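Local coordinates for glucosidase (PDB 5Z3K), which probably hydrolyses O-glycosidic bonds as a beta-glucosidase of glycoside hydrolase family 39, at residues L190-P195 and P220-S225; L106-S111 and H151-D156. One frame throughout, in Å; residues are numbered along the deposited sequence.

Contact 1 of 2, residues L190-P195 and P220-S225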
ATOM      1  N   LEU A 190      11.701 -17.265  -0.685  1.00 21.66           N
ATOM      2  CA  LEU A 190      11.378 -15.970  -0.110  1.00 21.15           C
ATOM      3  C   LEU A 190      11.817 -14.848  -1.041  1.00 21.78           C
ATOM      4  O   LEU A 190      12.824 -14.948  -1.745  1.00 24.34           O
ATOM      5  CB  LEU A 190      12.046 -15.811   1.252  1.00 15.69           C
ATOM      6  CG  LEU A 190      11.624 -16.821   2.319  1.00 20.97           C
ATOM      7  CD1 LEU A 190      12.592 -16.765   3.487  1.00 17.73           C
ATOM      8  CD2 LEU A 190      10.182 -16.574   2.783  1.00 19.01           C
ATOM      9  N   LYS A 191      11.045 -13.771  -1.051  1.00 20.25           N
ATOM     10  CA  LYS A 191      11.372 -12.602  -1.852  1.00 21.61           C
ATOM     11  C   LYS A 191      12.096 -11.595  -0.973  1.00 21.96           C
ATOM     12  O   LYS A 191      11.660 -11.322   0.152  1.00 18.88           O
ATOM     13  CB  LYS A 191      10.115 -11.977  -2.455  1.00 21.57           C
ATOM     14  CG  LYS A 191       9.286 -12.932  -3.305  1.00 22.63           C
ATOM     15  CD  LYS A 191      10.135 -13.637  -4.348  1.00 26.89           C
ATOM     16  CE  LYS A 191       9.282 -14.568  -5.203  1.00 32.71           C
ATOM     17  NZ  LYS A 191      10.097 -15.626  -5.860  1.00 36.63           N
ATOM     18  N   VAL A 192      13.215 -11.068  -1.474  1.00 14.45           N
ATOM     19  CA  VAL A 192      13.973 -10.046  -0.770  1.00 14.48           C
ATOM     20  C   VAL A 192      14.156  -8.866  -1.713  1.00 15.09           C
ATOM     21  O   VAL A 192      14.284  -9.033  -2.931  1.00 15.52           O
ATOM     22  CB  VAL A 192      15.335 -10.586  -0.247  1.00 19.37           C
ATOM     23  CG1 VAL A 192      16.315 -10.882  -1.406  1.00 17.62           C
ATOM     24  CG2 VAL A 192      15.948  -9.631   0.796  1.00 14.83           C
ATOM     25  N   GLY A 193      14.139  -7.667  -1.147  1.00 15.97           N
ATOM     26  CA  GLY A 193      14.284  -6.479  -1.960  1.00 16.35           C
ATOM     27  C   GLY A 193      14.457  -5.242  -1.103  1.00 14.00           C
ATOM     28  O   GLY A 193      14.620  -5.320   0.113  1.00 15.39           O
ATOM     29  N   GLY A 194      14.432  -4.094  -1.768  1.00 15.07           N
ATOM     30  CA  GLY A 194      14.732  -2.825  -1.145  1.00 12.64           C
ATOM     31  C   GLY A 194      14.898  -1.797  -2.238  1.00 12.53           C
ATOM     32  O   GLY A 194      14.588  -2.070  -3.398  1.00 12.55           O
ATOM     33  N   PRO A 195      15.413  -0.605  -1.912  1.00 15.45           N
ATOM     34  CA  PRO A 195      15.843  -0.111  -0.605  1.00 13.48           C
ATOM     35  C   PRO A 195      14.839   0.853  -0.009  1.00 13.01           C
ATOM     36  O   PRO A 195      15.165   1.544   0.948  1.00 14.98           O
ATOM     37  CB  PRO A 195      17.129   0.631  -0.945  1.00 19.42           C
ATOM     38  CG  PRO A 195      16.755   1.294  -2.259  1.00 16.73           C
ATOM     39  CD  PRO A 195      15.850   0.308  -2.985  1.00 18.28           C
ATOM     40  N   PRO A 220      20.778 -10.935  -4.917  1.00 22.52           N
ATOM     41  CA  PRO A 220      19.359 -11.076  -5.284  1.00 23.45           C
ATOM     42  C   PRO A 220      18.593  -9.789  -5.033  1.00 20.98           C
ATOM     43  O   PRO A 220      18.811  -9.102  -4.036  1.00 27.26           O
ATOM     44  CB  PRO A 220      18.860 -12.203  -4.374  1.00 24.11           C
ATOM     45  CG  PRO A 220      20.083 -12.907  -3.899  1.00 23.23           C
ATOM     46  CD  PRO A 220      21.177 -11.886  -3.867  1.00 22.00           C
ATOM     47  N   LEU A 221      17.677  -9.469  -5.951  1.00 23.36           N
ATOM     48  CA  LEU A 221      16.793  -8.302  -5.839  1.00 20.81           C
ATOM     49  C   LEU A 221      15.461  -8.725  -6.453  1.00 18.64           C
ATOM     50  O   LEU A 221      15.230  -8.543  -7.652  1.00 21.16           O
ATOM     51  CB  LEU A 221      17.370  -7.070  -6.528  1.00 19.90           C
ATOM     52  CG  LEU A 221      16.580  -5.760  -6.430  1.00 20.16           C
ATOM     53  CD1 LEU A 221      16.803  -5.058  -5.083  1.00 16.13           C
ATOM     54  CD2 LEU A 221      16.911  -4.826  -7.602  1.00 17.69           C
ATOM     55  N   ASP A 222      14.605  -9.325  -5.628  1.00 16.53           N
ATOM     56  CA  ASP A 222      13.308  -9.785  -6.117  1.00 18.92           C
ATOM     57  C   ASP A 222      12.351  -8.623  -6.355  1.00 20.43           C
ATOM     58  O   ASP A 222      11.470  -8.708  -7.222  1.00 16.01           O
ATOM     59  CB  ASP A 222      12.727 -10.799  -5.130  1.00 19.79           C
ATOM     60  CG  ASP A 222      13.602 -12.037  -4.993  1.00 21.10           C
ATOM     61  OD1 ASP A 222      13.909 -12.660  -6.024  1.00 24.42           O
ATOM     62  OD2 ASP A 222      14.000 -12.387  -3.866  1.00 18.31           O
ATOM     63  N   PHE A 223      12.514  -7.524  -5.621  1.00 18.47           N
ATOM     64  CA  PHE A 223      11.684  -6.352  -5.841  1.00 17.37           C
ATOM     65  C   PHE A 223      12.487  -5.102  -5.528  1.00 16.45           C
ATOM     66  O   PHE A 223      13.366  -5.109  -4.667  1.00 15.92           O
ATOM     67  CB  PHE A 223      10.390  -6.385  -5.003  1.00 15.02           C
ATOM     68  CG  PHE A 223      10.617  -6.454  -3.514  1.00 13.35           C
ATOM     69  CD1 PHE A 223      10.792  -5.294  -2.762  1.00 15.76           C
ATOM     70  CD2 PHE A 223      10.621  -7.670  -2.862  1.00 17.10           C
ATOM     71  CE1 PHE A 223      10.981  -5.359  -1.372  1.00 17.34           C
ATOM     72  CE2 PHE A 223      10.813  -7.744  -1.478  1.00 15.35           C
ATOM     73  CZ  PHE A 223      10.996  -6.584  -0.736  1.00 14.12           C
ATOM     74  N   LEU A 224      12.196  -4.037  -6.259  1.00 16.53           N
ATOM     75  CA  LEU A 224      12.736  -2.717  -5.975  1.00 15.70           C
ATOM     76  C   LEU A 224      11.621  -1.910  -5.323  1.00 14.37           C
ATOM     77  O   LEU A 224      10.565  -1.712  -5.928  1.00 18.11           O
ATOM     78  CB  LEU A 224      13.237  -2.050  -7.261  1.00 18.60           C
ATOM     79  CG  LEU A 224      14.133  -0.800  -7.247  1.00 17.12           C
ATOM     80  CD1 LEU A 224      13.346   0.459  -6.851  1.00 19.65           C
ATOM     81  CD2 LEU A 224      15.379  -0.985  -6.382  1.00 19.74           C
ATOM     82  N   SER A 225      11.838  -1.472  -4.091  1.00 15.44           N
ATOM     83  CA  SER A 225      10.786  -0.785  -3.354  1.00 14.78           C
ATOM     84  C   SER A 225      11.054   0.721  -3.313  1.00 13.98           C
ATOM     85  O   SER A 225      12.205   1.170  -3.302  1.00 15.30           O
ATOM     86  CB  SER A 225      10.657  -1.368  -1.944  1.00 13.19           C
ATOM     87  OG  SER A 225      11.819  -1.109  -1.179  1.00 16.48           O
TER
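The ring of Phe223 lies flat against the backbone of Gly193, whose CA sits over the ring centre, 3.5 Å from the centroid and 11° off the normal, in a CH-pi contact. Gly193 N also comes over that face, 3.3 Å from Phe223 CZ, while Lys191 O lies near the ring plane at the edge. With CG held between the backbone N and the carbonyl carbon (chi1 59°), the ring folds back across the neighbouring strand. Gly193 has to be bare here, because a CB would run into Phe223 O. Were Phe223 cut back to an alanine, Gly193 would probably lose its aromatic cover and a gap would open on the inward side of the sheet, beside Glu153 and Leu261.

Strands 191-197 and 223-229 are the fifth and sixth of a parallel (beta/alpha)8 barrel, joined through helix 208-216 in a beta-alpha-beta crossover. Just before the second strand, Asp222 grips Val192 twice. Its OD2 takes Val192 N at 2.8 Å through the anti lone pair, and its own N gives a bond of 2.7 Å to Val192 O. OD2 also forms a salt bridge with Lys184 of helix 169-186, whereas the Lys191 chain, bent at chi2, crosses the aspartate at about a right angle and touches it through CD, 3.9 Å from Asp222 CG.

Further on, Ser225 N bonds Gly194 O at 2.9 Å. Leu224 CD2 packs on Pro195 CD at 3.7 Å, the proline following a cis peptide bond, and Phe210 of helix 208-216 covers both. Ser225 OG turns to the barrel interior and bonds Glu153.

Contact 2 of 2, residues L106-S111 and H151-D156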
ATOM      1  N   LEU A 106       5.044  -8.035   4.446  1.00 11.75           N
ATOM      2  CA  LEU A 106       6.268  -7.423   3.936  1.00 11.86           C
ATOM      3  C   LEU A 106       7.024  -6.952   5.169  1.00 12.60           C
ATOM      4  O   LEU A 106       6.630  -5.971   5.814  1.00  9.89           O
ATOM      5  CB  LEU A 106       5.948  -6.275   2.987  1.00 11.45           C
ATOM      6  CG  LEU A 106       7.108  -5.385   2.549  1.00 11.07           C
ATOM      7  CD1 LEU A 106       8.018  -6.214   1.669  1.00  8.75           C
ATOM      8  CD2 LEU A 106       6.582  -4.169   1.795  1.00 10.74           C
ATOM      9  N   PHE A 107       8.060  -7.695   5.546  1.00  9.44           N
ATOM     10  CA  PHE A 107       8.758  -7.437   6.795  1.00 13.06           C
ATOM     11  C   PHE A 107       9.932  -6.508   6.514  1.00 12.97           C
ATOM     12  O   PHE A 107      10.892  -6.898   5.842  1.00 14.25           O
ATOM     13  CB  PHE A 107       9.220  -8.740   7.442  1.00 11.69           C
ATOM     14  CG  PHE A 107       9.576  -8.589   8.889  1.00 14.28           C
ATOM     15  CD1 PHE A 107      10.734  -7.913   9.264  1.00 13.11           C
ATOM     16  CD2 PHE A 107       8.737  -9.085   9.874  1.00 16.89           C
ATOM     17  CE1 PHE A 107      11.054  -7.751  10.592  1.00 16.44           C
ATOM     18  CE2 PHE A 107       9.053  -8.929  11.206  1.00 18.00           C
ATOM     19  CZ  PHE A 107      10.214  -8.261  11.567  1.00 19.09           C
ATOM     20  N   THR A 108       9.864  -5.290   7.043  1.00 10.26           N
ATOM     21  CA  THR A 108      10.911  -4.305   6.812  1.00 12.05           C
ATOM     22  C   THR A 108      11.990  -4.465   7.880  1.00 11.55           C
ATOM     23  O   THR A 108      11.716  -4.333   9.079  1.00 12.41           O
ATOM     24  CB  THR A 108      10.360  -2.879   6.813  1.00 10.75           C
ATOM     25  OG1 THR A 108       9.319  -2.762   5.828  1.00 11.73           O
ATOM     26  CG2 THR A 108      11.464  -1.875   6.465  1.00 13.25           C
ATOM     27  N   ILE A 109      13.205  -4.743   7.430  1.00 10.87           N
ATOM     28  CA  ILE A 109      14.398  -4.802   8.277  1.00 12.77           C
ATOM     29  C   ILE A 109      14.973  -3.391   8.379  1.00 10.86           C
ATOM     30  O   ILE A 109      15.538  -2.872   7.411  1.00 15.87           O
ATOM     31  CB  ILE A 109      15.432  -5.777   7.692  1.00 10.79           C
ATOM     32  CG1 ILE A 109      14.814  -7.179   7.553  1.00 13.12           C
ATOM     33  CG2 ILE A 109      16.718  -5.799   8.541  1.00 13.54           C
ATOM     34  CD1 ILE A 109      15.616  -8.144   6.717  1.00 12.84           C
ATOM     35  N   ALA A 110      14.852  -2.770   9.554  1.00 13.84           N
ATOM     36  CA  ALA A 110      15.312  -1.395   9.734  1.00 14.81           C
ATOM     37  C   ALA A 110      15.638  -1.138  11.196  1.00 16.88           C
ATOM     38  O   ALA A 110      15.108  -1.799  12.094  1.00 14.94           O
ATOM     39  CB  ALA A 110      14.262  -0.383   9.257  1.00 14.22           C
ATOM     40  N   SER A 111      16.499  -0.141  11.427  1.00 14.04           N
ATOM     41  CA  SER A 111      16.827   0.264  12.787  1.00 13.07           C
ATOM     42  C   SER A 111      15.675   1.073  13.382  1.00 17.39           C
ATOM     43  O   SER A 111      14.622   1.266  12.762  1.00 17.11           O
ATOM     44  CB  SER A 111      18.127   1.076  12.812  1.00 15.55           C
ATOM     45  OG  SER A 111      17.910   2.383  12.294  1.00 15.14           O
ATOM     46  N   HIS A 151       7.785 -11.813   2.081  1.00 16.49           N
ATOM     47  CA  HIS A 151       8.565 -10.729   1.512  1.00 18.62           C
ATOM     48  C   HIS A 151       9.396 -10.077   2.604  1.00 17.42           C
ATOM     49  O   HIS A 151       8.876  -9.766   3.679  1.00 12.70           O
ATOM     50  CB  HIS A 151       7.645  -9.696   0.865  1.00 18.41           C
ATOM     51  CG  HIS A 151       7.086 -10.128  -0.452  1.00 17.71           C
ATOM     52  ND1 HIS A 151       6.178 -11.160  -0.571  1.00 22.35           N
ATOM     53  CD2 HIS A 151       7.308  -9.674  -1.710  1.00 20.02           C
ATOM     54  CE1 HIS A 151       5.864 -11.321  -1.846  1.00 22.54           C
ATOM     55  NE2 HIS A 151       6.534 -10.430  -2.556  1.00 23.76           N
ATOM     56  N   TRP A 152      10.680  -9.864   2.324  1.00 13.45           N
ATOM     57  CA  TRP A 152      11.613  -9.272   3.274  1.00 15.48           C
ATOM     58  C   TRP A 152      12.246  -8.046   2.632  1.00 14.94           C
ATOM     59  O   TRP A 152      12.928  -8.152   1.601  1.00 15.35           O
ATOM     60  CB  TRP A 152      12.661 -10.302   3.713  1.00 13.91           C
ATOM     61  CG  TRP A 152      12.040 -11.420   4.501  1.00 14.53           C
ATOM     62  CD1 TRP A 152      11.435 -12.540   4.004  1.00 17.37           C
ATOM     63  CD2 TRP A 152      11.918 -11.501   5.925  1.00 11.80           C
ATOM     64  NE1 TRP A 152      10.968 -13.327   5.035  1.00 12.61           N
ATOM     65  CE2 TRP A 152      11.251 -12.708   6.222  1.00 16.83           C
ATOM     66  CE3 TRP A 152      12.320 -10.677   6.979  1.00 14.61           C
ATOM     67  CZ2 TRP A 152      10.980 -13.112   7.529  1.00 14.54           C
ATOM     68  CZ3 TRP A 152      12.046 -11.083   8.282  1.00 14.41           C
ATOM     69  CH2 TRP A 152      11.379 -12.288   8.540  1.00 16.58           C
ATOM     70  N   GLU A 153      11.998  -6.885   3.228  1.00 15.25           N
ATOM     71  CA  GLU A 153      12.477  -5.616   2.706  1.00 14.81           C
ATOM     72  C   GLU A 153      13.620  -5.114   3.569  1.00 14.71           C
ATOM     73  O   GLU A 153      13.503  -5.057   4.800  1.00 14.94           O
ATOM     74  CB  GLU A 153      11.358  -4.567   2.676  1.00 14.89           C
ATOM     75  CG  GLU A 153      11.786  -3.198   2.098  1.00 16.69           C
ATOM     76  CD  GLU A 153      10.660  -2.175   2.125  1.00 14.88           C
ATOM     77  OE1 GLU A 153      10.576  -1.329   1.201  1.00 15.37           O
ATOM     78  OE2 GLU A 153       9.848  -2.228   3.074  1.00 17.69           O
ATOM     79  N   PHE A 154      14.705  -4.711   2.928  1.00 12.33           N
ATOM     80  CA  PHE A 154      15.786  -4.026   3.624  1.00 12.82           C
ATOM     81  C   PHE A 154      15.784  -2.553   3.249  1.00 13.30           C
ATOM     82  O   PHE A 154      15.999  -2.204   2.085  1.00 14.56           O
ATOM     83  CB  PHE A 154      17.159  -4.623   3.315  1.00 12.68           C
ATOM     84  CG  PHE A 154      18.268  -3.927   4.065  1.00 14.04           C
ATOM     85  CD1 PHE A 154      18.587  -4.307   5.359  1.00 13.06           C
ATOM     86  CD2 PHE A 154      18.945  -2.855   3.498  1.00 16.06           C
ATOM     87  CE1 PHE A 154      19.587  -3.643   6.077  1.00 15.43           C
ATOM     88  CE2 PHE A 154      19.946  -2.188   4.201  1.00 13.92           C
ATOM     89  CZ  PHE A 154      20.254  -2.579   5.499  1.00 13.38           C
ATOM     90  N   GLY A 155      15.589  -1.693   4.241  1.00 13.83           N
ATOM     91  CA  GLY A 155      15.716  -0.265   4.027  1.00 13.53           C
ATOM     92  C   GLY A 155      14.445   0.531   4.252  1.00 14.43           C
ATOM     93  O   GLY A 155      13.333   0.012   4.116  1.00 14.54           O
ATOM     94  N   ASP A 156      14.606   1.809   4.583  1.00 14.40           N
ATOM     95  CA  ASP A 156      13.485   2.743   4.591  1.00 15.08           C
ATOM     96  C   ASP A 156      14.047   4.135   4.347  1.00 14.78           C
ATOM     97  O   ASP A 156      14.675   4.707   5.239  1.00 16.18           O
ATOM     98  CB  ASP A 156      12.707   2.673   5.907  1.00 14.82           C
ATOM     99  CG  ASP A 156      11.445   3.519   5.873  1.00 15.97           C
ATOM    100  OD1 ASP A 156      11.545   4.726   6.170  1.00 15.55           O
ATOM    101  OD2 ASP A 156      10.358   2.989   5.540  1.00 14.00           O
TER
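Phe107 and Trp152 lean together obliquely, their ring planes 31° apart and the phenyl centroid 4.9 Å from that of the indole six-membered ring. Phe107 CB lies over the indole face, offset toward the rim, and Trp152 CZ3 comes over one face of the phenyl ring, 3.6 Å from Phe107 CG. Ile109 CD1 approaches the same indole obliquely, 4.2 Å from Trp152 CE3. Next along, Ile109 CG2 touches Phe154 CD1 at 4.0 Å, the two side chains crossing at about a right angle; Phe154 in turn meets Phe172 edge-to-face. On this outer face Ile109, Trp152 and Phe154 pack against helix 123-138, Trp152 and Phe154 also against helix 169-186, while Phe107 meets Ser56 and Val149.

On the inner face stand Leu106, Thr108, His151 and Glu153. Leu106 CD1 rests on His151 CB at 3.6 Å and also reaches Glu153 CB. The Glu153 chain is fully extended, CG anti to the backbone N (chi1 -179°) and CD anti beyond it, which carries the carboxylate alongside Thr108. There Thr108 OG1 donates to Glu153 OE2 at 2.9 Å, on the anti side and 16° out of the carboxylate plane. Arg55 makes a salt bridge to that same oxygen, while OE1 is bonded by Ser225 and Ser263, so both buried oxygens have partners and the group is pinned against rotation.

Between the faces, Phe107 N bonds His151 O, Glu153 N bonds Phe107 O, and Ile109 N bonds Glu153 O at 2.7 Å. A weak fourth bond runs from Gly155 N to Ile109 O, where the strands end. Parallel neighbouring strands with helices outside are characteristic of the (beta/alpha)8 or TIM barrel, and these are its third and fourth.

Overall arrangement
Contact 2 comes first along the chain and closes before contact 1 opens; both lie on the same side of the chain's centre, with their own centres about 9 Å apart. Together they take in four consecutive strands of the eight-stranded parallel barrel, 104-109, 151-154, 191-197 and 223-229, and the middle two are neighbours whose backbones bond directly, Trp152 N to Lys191 O. Helix 169-186, between the contacts in sequence, packs on both from outside. Inside, the serine-glutamate bond across the interior joins the fourth strand to the sixth. The two pairings thus form one continuous section of barrel wall, tied also through its interior.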